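Local coordinates for protein (congerin I) (PDB 1C1L), which binds beta-galactosides as a homodimeric galectin of the conger eel, although its physiological role is not yet known, at residues 29-34 / 123-128; 42-47 / 99-104. All coordinates share one frame; numbering follows the deposited sequence.

Contact 1 of 2, residues 29-34 / 123-128; sequences QRFSVN and LSLAGD. With GAL (beta-D-galactopyranose), chain B.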
loop_
_atom_site.group_PDB
_atom_site.type_symbol
_atom_site.label_atom_id
_atom_site.label_comp_id
_atom_site.label_asym_id
_atom_site.label_seq_id
_atom_site.Cartn_x
_atom_site.Cartn_y
_atom_site.Cartn_z
ATOM N N GLN A 29 -16.762 -16.331 -7.050
ATOM C CA GLN A 29 -16.411 -17.720 -6.795
ATOM C C GLN A 29 -15.563 -17.724 -5.538
ATOM O O GLN A 29 -15.923 -18.354 -4.545
ATOM C CB GLN A 29 -15.632 -18.272 -7.957
ATOM C CG GLN A 29 -16.516 -18.710 -9.094
ATOM C CD GLN A 29 -15.725 -19.446 -10.157
ATOM O OE1 GLN A 29 -14.827 -18.902 -10.796
ATOM N NE2 GLN A 29 -15.990 -20.715 -10.375
ATOM N N ARG A 30 -14.440 -16.985 -5.555
ATOM C CA ARG A 30 -13.519 -16.958 -4.434
ATOM C C ARG A 30 -12.509 -15.847 -4.620
ATOM O O ARG A 30 -12.373 -15.348 -5.738
ATOM C CB ARG A 30 -12.738 -18.274 -4.330
ATOM C CG ARG A 30 -11.892 -18.599 -5.573
ATOM C CD ARG A 30 -11.306 -19.974 -5.350
ATOM N NE ARG A 30 -10.517 -20.424 -6.482
ATOM C CZ ARG A 30 -9.283 -20.919 -6.368
ATOM N NH1 ARG A 30 -8.663 -21.037 -5.195
ATOM N NH2 ARG A 30 -8.648 -21.302 -7.467
ATOM N N PHE A 31 -11.840 -15.440 -3.546
ATOM C CA PHE A 31 -10.712 -14.533 -3.690
ATOM C C PHE A 31 -9.709 -14.831 -2.576
ATOM O O PHE A 31 -10.073 -15.320 -1.497
ATOM C CB PHE A 31 -11.147 -13.046 -3.607
ATOM C CG PHE A 31 -11.375 -12.501 -2.210
ATOM C CD1 PHE A 31 -12.577 -12.762 -1.553
ATOM C CD2 PHE A 31 -10.352 -11.788 -1.570
ATOM C CE1 PHE A 31 -12.753 -12.308 -0.249
ATOM C CE2 PHE A 31 -10.544 -11.342 -0.267
ATOM C CZ PHE A 31 -11.739 -11.602 0.396
ATOM N N SER A 32 -8.430 -14.566 -2.827
ATOM C CA SER A 32 -7.414 -14.782 -1.825
ATOM C C SER A 32 -6.513 -13.589 -1.567
ATOM O O SER A 32 -6.298 -12.730 -2.421
ATOM C CB SER A 32 -6.544 -15.957 -2.223
ATOM O OG SER A 32 -6.037 -15.809 -3.547
ATOM N N VAL A 33 -6.022 -13.595 -0.341
ATOM C CA VAL A 33 -4.995 -12.660 0.097
ATOM C C VAL A 33 -3.758 -13.538 0.163
ATOM O O VAL A 33 -3.763 -14.618 0.771
ATOM C CB VAL A 33 -5.280 -12.097 1.502
ATOM C CG1 VAL A 33 -4.138 -11.198 1.936
ATOM C CG2 VAL A 33 -6.587 -11.313 1.483
ATOM N N ASN A 34 -2.696 -13.083 -0.497
ATOM C CA ASN A 34 -1.458 -13.831 -0.587
ATOM C C ASN A 34 -0.281 -13.003 -0.098
ATOM O O ASN A 34 -0.082 -11.903 -0.610
ATOM C CB ASN A 34 -1.180 -14.214 -2.034
ATOM C CG ASN A 34 -2.365 -14.928 -2.644
ATOM O OD1 ASN A 34 -2.560 -16.131 -2.457
ATOM N ND2 ASN A 34 -3.243 -14.210 -3.333
ATOM N N LEU A 123 2.862 -8.844 -1.515
ATOM C CA LEU A 123 1.438 -8.949 -1.241
ATOM C C LEU A 123 0.646 -8.937 -2.541
ATOM O O LEU A 123 0.905 -8.109 -3.429
ATOM C CB LEU A 123 0.976 -7.769 -0.365
ATOM C CG LEU A 123 -0.544 -7.523 -0.174
ATOM C CD1 LEU A 123 -1.149 -8.632 0.655
ATOM C CD2 LEU A 123 -0.774 -6.180 0.481
ATOM N N SER A 124 -0.326 -9.848 -2.675
ATOM C CA SER A 124 -1.254 -9.789 -3.782
ATOM C C SER A 124 -2.635 -10.226 -3.318
ATOM O O SER A 124 -2.793 -11.017 -2.377
ATOM C CB SER A 124 -0.790 -10.706 -4.941
ATOM O OG SER A 124 -0.805 -12.119 -4.718
ATOM N N LEU A 125 -3.634 -9.749 -4.026
ATOM C CA LEU A 125 -4.986 -10.205 -3.842
ATOM C C LEU A 125 -5.270 -10.894 -5.163
ATOM O O LEU A 125 -4.855 -10.389 -6.209
ATOM C CB LEU A 125 -5.889 -9.011 -3.623
ATOM C CG LEU A 125 -7.378 -9.247 -3.523
ATOM C CD1 LEU A 125 -7.931 -8.505 -2.324
ATOM C CD2 LEU A 125 -8.024 -8.832 -4.824
ATOM N N ALA A 126 -5.858 -12.086 -5.171
ATOM C CA ALA A 126 -6.218 -12.746 -6.417
ATOM C C ALA A 126 -7.688 -13.148 -6.390
ATOM O O ALA A 126 -8.313 -13.250 -5.334
ATOM C CB ALA A 126 -5.384 -14.011 -6.639
ATOM N N GLY A 127 -8.277 -13.326 -7.560
ATOM C CA GLY A 127 -9.651 -13.787 -7.610
ATOM C C GLY A 127 -10.679 -12.686 -7.662
ATOM O O GLY A 127 -10.432 -11.587 -8.169
ATOM N N ASP A 128 -11.854 -12.981 -7.129
ATOM C CA ASP A 128 -13.011 -12.135 -7.311
ATOM C C ASP A 128 -13.205 -11.024 -6.305
ATOM O O ASP A 128 -14.230 -10.955 -5.614
ATOM C CB ASP A 128 -14.260 -13.040 -7.378
ATOM C CG ASP A 128 -14.142 -14.081 -8.474
ATOM O OD1 ASP A 128 -13.757 -13.747 -9.592
ATOM O OD2 ASP A 128 -14.399 -15.238 -8.200
HETATM C C1 GAL B . -6.369 -25.427 -4.722
HETATM C C2 GAL B . -6.682 -24.239 -5.631
HETATM C C3 GAL B . -5.619 -23.149 -5.477
HETATM C C4 GAL B . -5.417 -22.789 -3.994
HETATM C C5 GAL B . -5.186 -24.052 -3.176
HETATM C C6 GAL B . -5.082 -23.765 -1.694
HETATM O O2 GAL B . -6.715 -24.686 -6.980
HETATM O O3 GAL B . -6.028 -22.005 -6.209
HETATM O O4 GAL B . -6.572 -22.106 -3.532
HETATM O O5 GAL B . -6.267 -24.996 -3.371
HETATM O O6 GAL B . -4.812 -24.944 -0.977
HETATM O O HOH W 1 -15.272 -16.052 -11.062
#
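With CG turned beside its own backbone N (chi1 -56°), D128 swings its carboxylate back to the start of strand 30-34, where OD2 accepts two backbone N-H groups. Q29 N reaches D128 OD2 at 2.8 Å from above the carboxylate plane, while R30 N comes to the anti side of the same D128 OD2 at 3.2 Å. In return D128 N bonds to R30 O, an almost straight bond of 2.8 Å, so the end of the antiparallel pairing is closed by main chain and carboxylate together. Further along, S32 and A126, then N34 and S124, form hydrogen-bonded pairs. N34, its CG also beside the backbone N (chi1 -53°), donates from ND2 to S32 OG at 3.2 Å; its OD1 probably accepts from H45 ND1. R30 rises with an extended chain; its NH1, salt-bridged to D47, bonds to galactose O3 and, at 2.9 Å, to O4 at the guanidinium edge, and NH2 also bonds to O3. The other face is apolar: F31 CD2 and L125 CD1 lie 4.1 Å apart, packed against strands 18-24 and 129-136 of the second sheet. Strand 41-52 flanks 30-34, whereas beyond 123-127 a strand of the second subunit continues the sheet in parallel at L123.

Contact 2 of 2, residues 42-47 / 99-104; sequences LSLHLD and FYIDIL. With GAL (beta-D-galactopyranose), chain B.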
loop_
_atom_site.group_PDB
_atom_site.type_symbol
_atom_site.label_atom_id
_atom_site.label_comp_id
_atom_site.label_asym_id
_atom_site.label_seq_id
_atom_site.Cartn_x
_atom_site.Cartn_y
_atom_site.Cartn_z
ATOM N N LEU A 42 4.735 -18.410 -1.351
ATOM C CA LEU A 42 3.801 -17.762 -0.459
ATOM C C LEU A 42 3.802 -18.371 0.928
ATOM O O LEU A 42 3.666 -19.600 1.052
ATOM C CB LEU A 42 2.395 -17.867 -1.044
ATOM C CG LEU A 42 2.146 -17.214 -2.395
ATOM C CD1 LEU A 42 0.754 -17.569 -2.866
ATOM C CD2 LEU A 42 2.314 -15.708 -2.273
ATOM N N SER A 43 3.978 -17.557 1.979
ATOM C CA SER A 43 3.839 -18.046 3.344
ATOM C C SER A 43 2.365 -18.170 3.730
ATOM O O SER A 43 2.018 -19.025 4.550
ATOM C CB SER A 43 4.537 -17.109 4.326
ATOM O OG SER A 43 5.937 -17.294 4.245
ATOM N N LEU A 44 1.454 -17.375 3.179
ATOM C CA LEU A 44 0.047 -17.515 3.502
ATOM C C LEU A 44 -0.772 -17.188 2.273
ATOM O O LEU A 44 -0.552 -16.167 1.610
ATOM C CB LEU A 44 -0.350 -16.570 4.659
ATOM C CG LEU A 44 -1.843 -16.529 5.033
ATOM C CD1 LEU A 44 -2.292 -17.858 5.603
ATOM C CD2 LEU A 44 -2.075 -15.400 6.020
ATOM N N HIS A 45 -1.661 -18.128 1.956
ATOM C CA HIS A 45 -2.656 -17.986 0.912
ATOM C C HIS A 45 -3.939 -18.116 1.706
ATOM O O HIS A 45 -4.184 -19.181 2.282
ATOM C CB HIS A 45 -2.540 -19.126 -0.103
ATOM C CG HIS A 45 -3.704 -19.257 -1.083
ATOM N ND1 HIS A 45 -3.999 -18.530 -2.145
ATOM C CD2 HIS A 45 -4.615 -20.290 -1.045
ATOM C CE1 HIS A 45 -5.036 -19.052 -2.747
ATOM N NE2 HIS A 45 -5.401 -20.105 -2.074
ATOM N N LEU A 46 -4.771 -17.080 1.774
ATOM C CA LEU A 46 -5.992 -17.093 2.556
ATOM C C LEU A 46 -7.119 -16.968 1.559
ATOM O O LEU A 46 -7.358 -15.886 1.011
ATOM C CB LEU A 46 -5.979 -15.904 3.525
ATOM C CG LEU A 46 -7.277 -15.619 4.293
ATOM C CD1 LEU A 46 -7.561 -16.729 5.283
ATOM C CD2 LEU A 46 -7.157 -14.293 4.991
ATOM N N ASP A 47 -7.796 -18.077 1.283
ATOM C CA ASP A 47 -8.813 -18.137 0.254
ATOM C C ASP A 47 -10.234 -18.188 0.818
ATOM O O ASP A 47 -10.565 -19.072 1.617
ATOM C CB ASP A 47 -8.516 -19.373 -0.608
ATOM C CG ASP A 47 -9.088 -19.342 -2.013
ATOM O OD1 ASP A 47 -9.331 -18.284 -2.580
ATOM O OD2 ASP A 47 -9.283 -20.411 -2.561
ATOM N N PHE A 99 0.980 -17.078 12.054
ATOM C CA PHE A 99 0.279 -15.959 11.465
ATOM C C PHE A 99 -0.997 -15.867 12.275
ATOM O O PHE A 99 -1.594 -16.876 12.688
ATOM C CB PHE A 99 -0.142 -16.180 10.021
ATOM C CG PHE A 99 1.026 -16.017 9.081
ATOM C CD1 PHE A 99 1.865 -17.096 8.806
ATOM C CD2 PHE A 99 1.281 -14.755 8.521
ATOM C CE1 PHE A 99 2.969 -16.917 7.974
ATOM C CE2 PHE A 99 2.386 -14.589 7.692
ATOM C CZ PHE A 99 3.227 -15.664 7.423
ATOM N N TYR A 100 -1.406 -14.627 12.473
ATOM C CA TYR A 100 -2.607 -14.268 13.191
ATOM C C TYR A 100 -3.443 -13.478 12.196
ATOM O O TYR A 100 -3.022 -12.418 11.701
ATOM C CB TYR A 100 -2.232 -13.418 14.396
ATOM C CG TYR A 100 -1.226 -14.126 15.287
ATOM C CD1 TYR A 100 -1.675 -15.113 16.157
ATOM C CD2 TYR A 100 0.132 -13.804 15.237
ATOM C CE1 TYR A 100 -0.779 -15.782 16.979
ATOM C CE2 TYR A 100 1.038 -14.472 16.062
ATOM C CZ TYR A 100 0.566 -15.459 16.931
ATOM O OH TYR A 100 1.419 -16.145 17.763
ATOM N N ILE A 101 -4.636 -13.978 11.898
ATOM C CA ILE A 101 -5.523 -13.413 10.892
ATOM C C ILE A 101 -6.747 -12.870 11.594
ATOM O O ILE A 101 -7.512 -13.600 12.238
ATOM C CB ILE A 101 -5.901 -14.508 9.876
ATOM C CG1 ILE A 101 -4.641 -15.066 9.212
ATOM C CG2 ILE A 101 -6.842 -13.932 8.811
ATOM C CD1 ILE A 101 -4.706 -16.564 8.853
ATOM N N ASP A 102 -6.946 -11.576 11.528
ATOM C CA ASP A 102 -8.087 -10.963 12.154
ATOM C C ASP A 102 -8.987 -10.425 11.056
ATOM O O ASP A 102 -8.682 -9.413 10.419
ATOM C CB ASP A 102 -7.563 -9.858 13.085
ATOM C CG ASP A 102 -8.584 -9.041 13.858
ATOM O OD1 ASP A 102 -9.703 -8.823 13.402
ATOM O OD2 ASP A 102 -8.248 -8.592 14.947
ATOM N N ILE A 103 -10.134 -11.074 10.849
ATOM C CA ILE A 103 -11.079 -10.600 9.862
ATOM C C ILE A 103 -12.030 -9.629 10.553
ATOM O O ILE A 103 -12.569 -9.893 11.634
ATOM C CB ILE A 103 -11.826 -11.813 9.266
ATOM C CG1 ILE A 103 -10.810 -12.715 8.585
ATOM C CG2 ILE A 103 -12.887 -11.355 8.267
ATOM C CD1 ILE A 103 -11.371 -14.101 8.246
ATOM N N LEU A 104 -12.180 -8.437 9.989
ATOM C CA LEU A 104 -13.038 -7.429 10.584
ATOM C C LEU A 104 -14.467 -7.933 10.594
ATOM O O LEU A 104 -14.988 -8.346 9.557
ATOM C CB LEU A 104 -12.966 -6.150 9.797
ATOM C CG LEU A 104 -13.804 -5.000 10.308
ATOM C CD1 LEU A 104 -13.258 -4.507 11.638
ATOM C CD2 LEU A 104 -13.816 -3.925 9.241
HETATM C C1 GAL B . -6.369 -25.427 -4.722
HETATM C C2 GAL B . -6.682 -24.239 -5.631
HETATM C C3 GAL B . -5.619 -23.149 -5.477
HETATM C C4 GAL B . -5.417 -22.789 -3.994
HETATM C C5 GAL B . -5.186 -24.052 -3.176
HETATM C C6 GAL B . -5.082 -23.765 -1.694
HETATM O O2 GAL B . -6.715 -24.686 -6.980
HETATM O O3 GAL B . -6.028 -22.005 -6.209
HETATM O O4 GAL B . -6.572 -22.106 -3.532
HETATM O O5 GAL B . -6.267 -24.996 -3.371
HETATM O O6 GAL B . -4.812 -24.944 -0.977
#
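Apolar packing between the two sheets of the galectin beta-sandwich joins L44 and L46, on strand 41-52 of the sugar-binding sheet, to F99 and I101 on strand 98-103 of the other. The axes of the two strand segments approach to 10.5 Å, at 26° to one another. L44 and I101 meet end to end, L44 CD2 standing 4.0 Å from I101 CD1. The second branch of I101 serves L46: its CG2 lies 3.8 Å from L46 CD2, the leucine running alongside and pointing the other way. Both leucines hold CG anti to the backbone N (chi1 175° for L44), which carries their methyls into the interior. At the end of the row the F99 ring meets L44 obliquely, and its CZ touches S43 CB at 3.7 Å. There a classic bulge sets S43 and L44 opposite V35. H45, between the two leucines, points to the opposite side of its sheet, and its NE2 shares a hydrogen bond of 2.7 Å with galactose O4. Strand 41-52 thus splits its chemistry: its leucines meet F99 and I101 by van der Waals contact inside the sandwich, while H45 on the other face binds galactose.

How the contacts relate
Contacts 1 and 2 meet through strands 30-35 and 41-52, neighbours in the sugar-binding sheet, and their centres are 11 Å apart. Contact 1 carries that sheet on to its outermost strand in the chain, whereas contact 2 ties it to the sheet behind. On the sugar face the two are coupled by polar pairs: the salt bridge from R30 NH1 to D47 OD2 measures 2.8 Å, and N34 OD1 lies 2.8 Å from H45 ND1. The bridge within the pocket and the N34 link behind H45 probably help to orient R30 and H45, the two residues whose bonds converge on one galactose hydroxyl. R49, N62 and E74 add further hydrogen bonds to the same galactose.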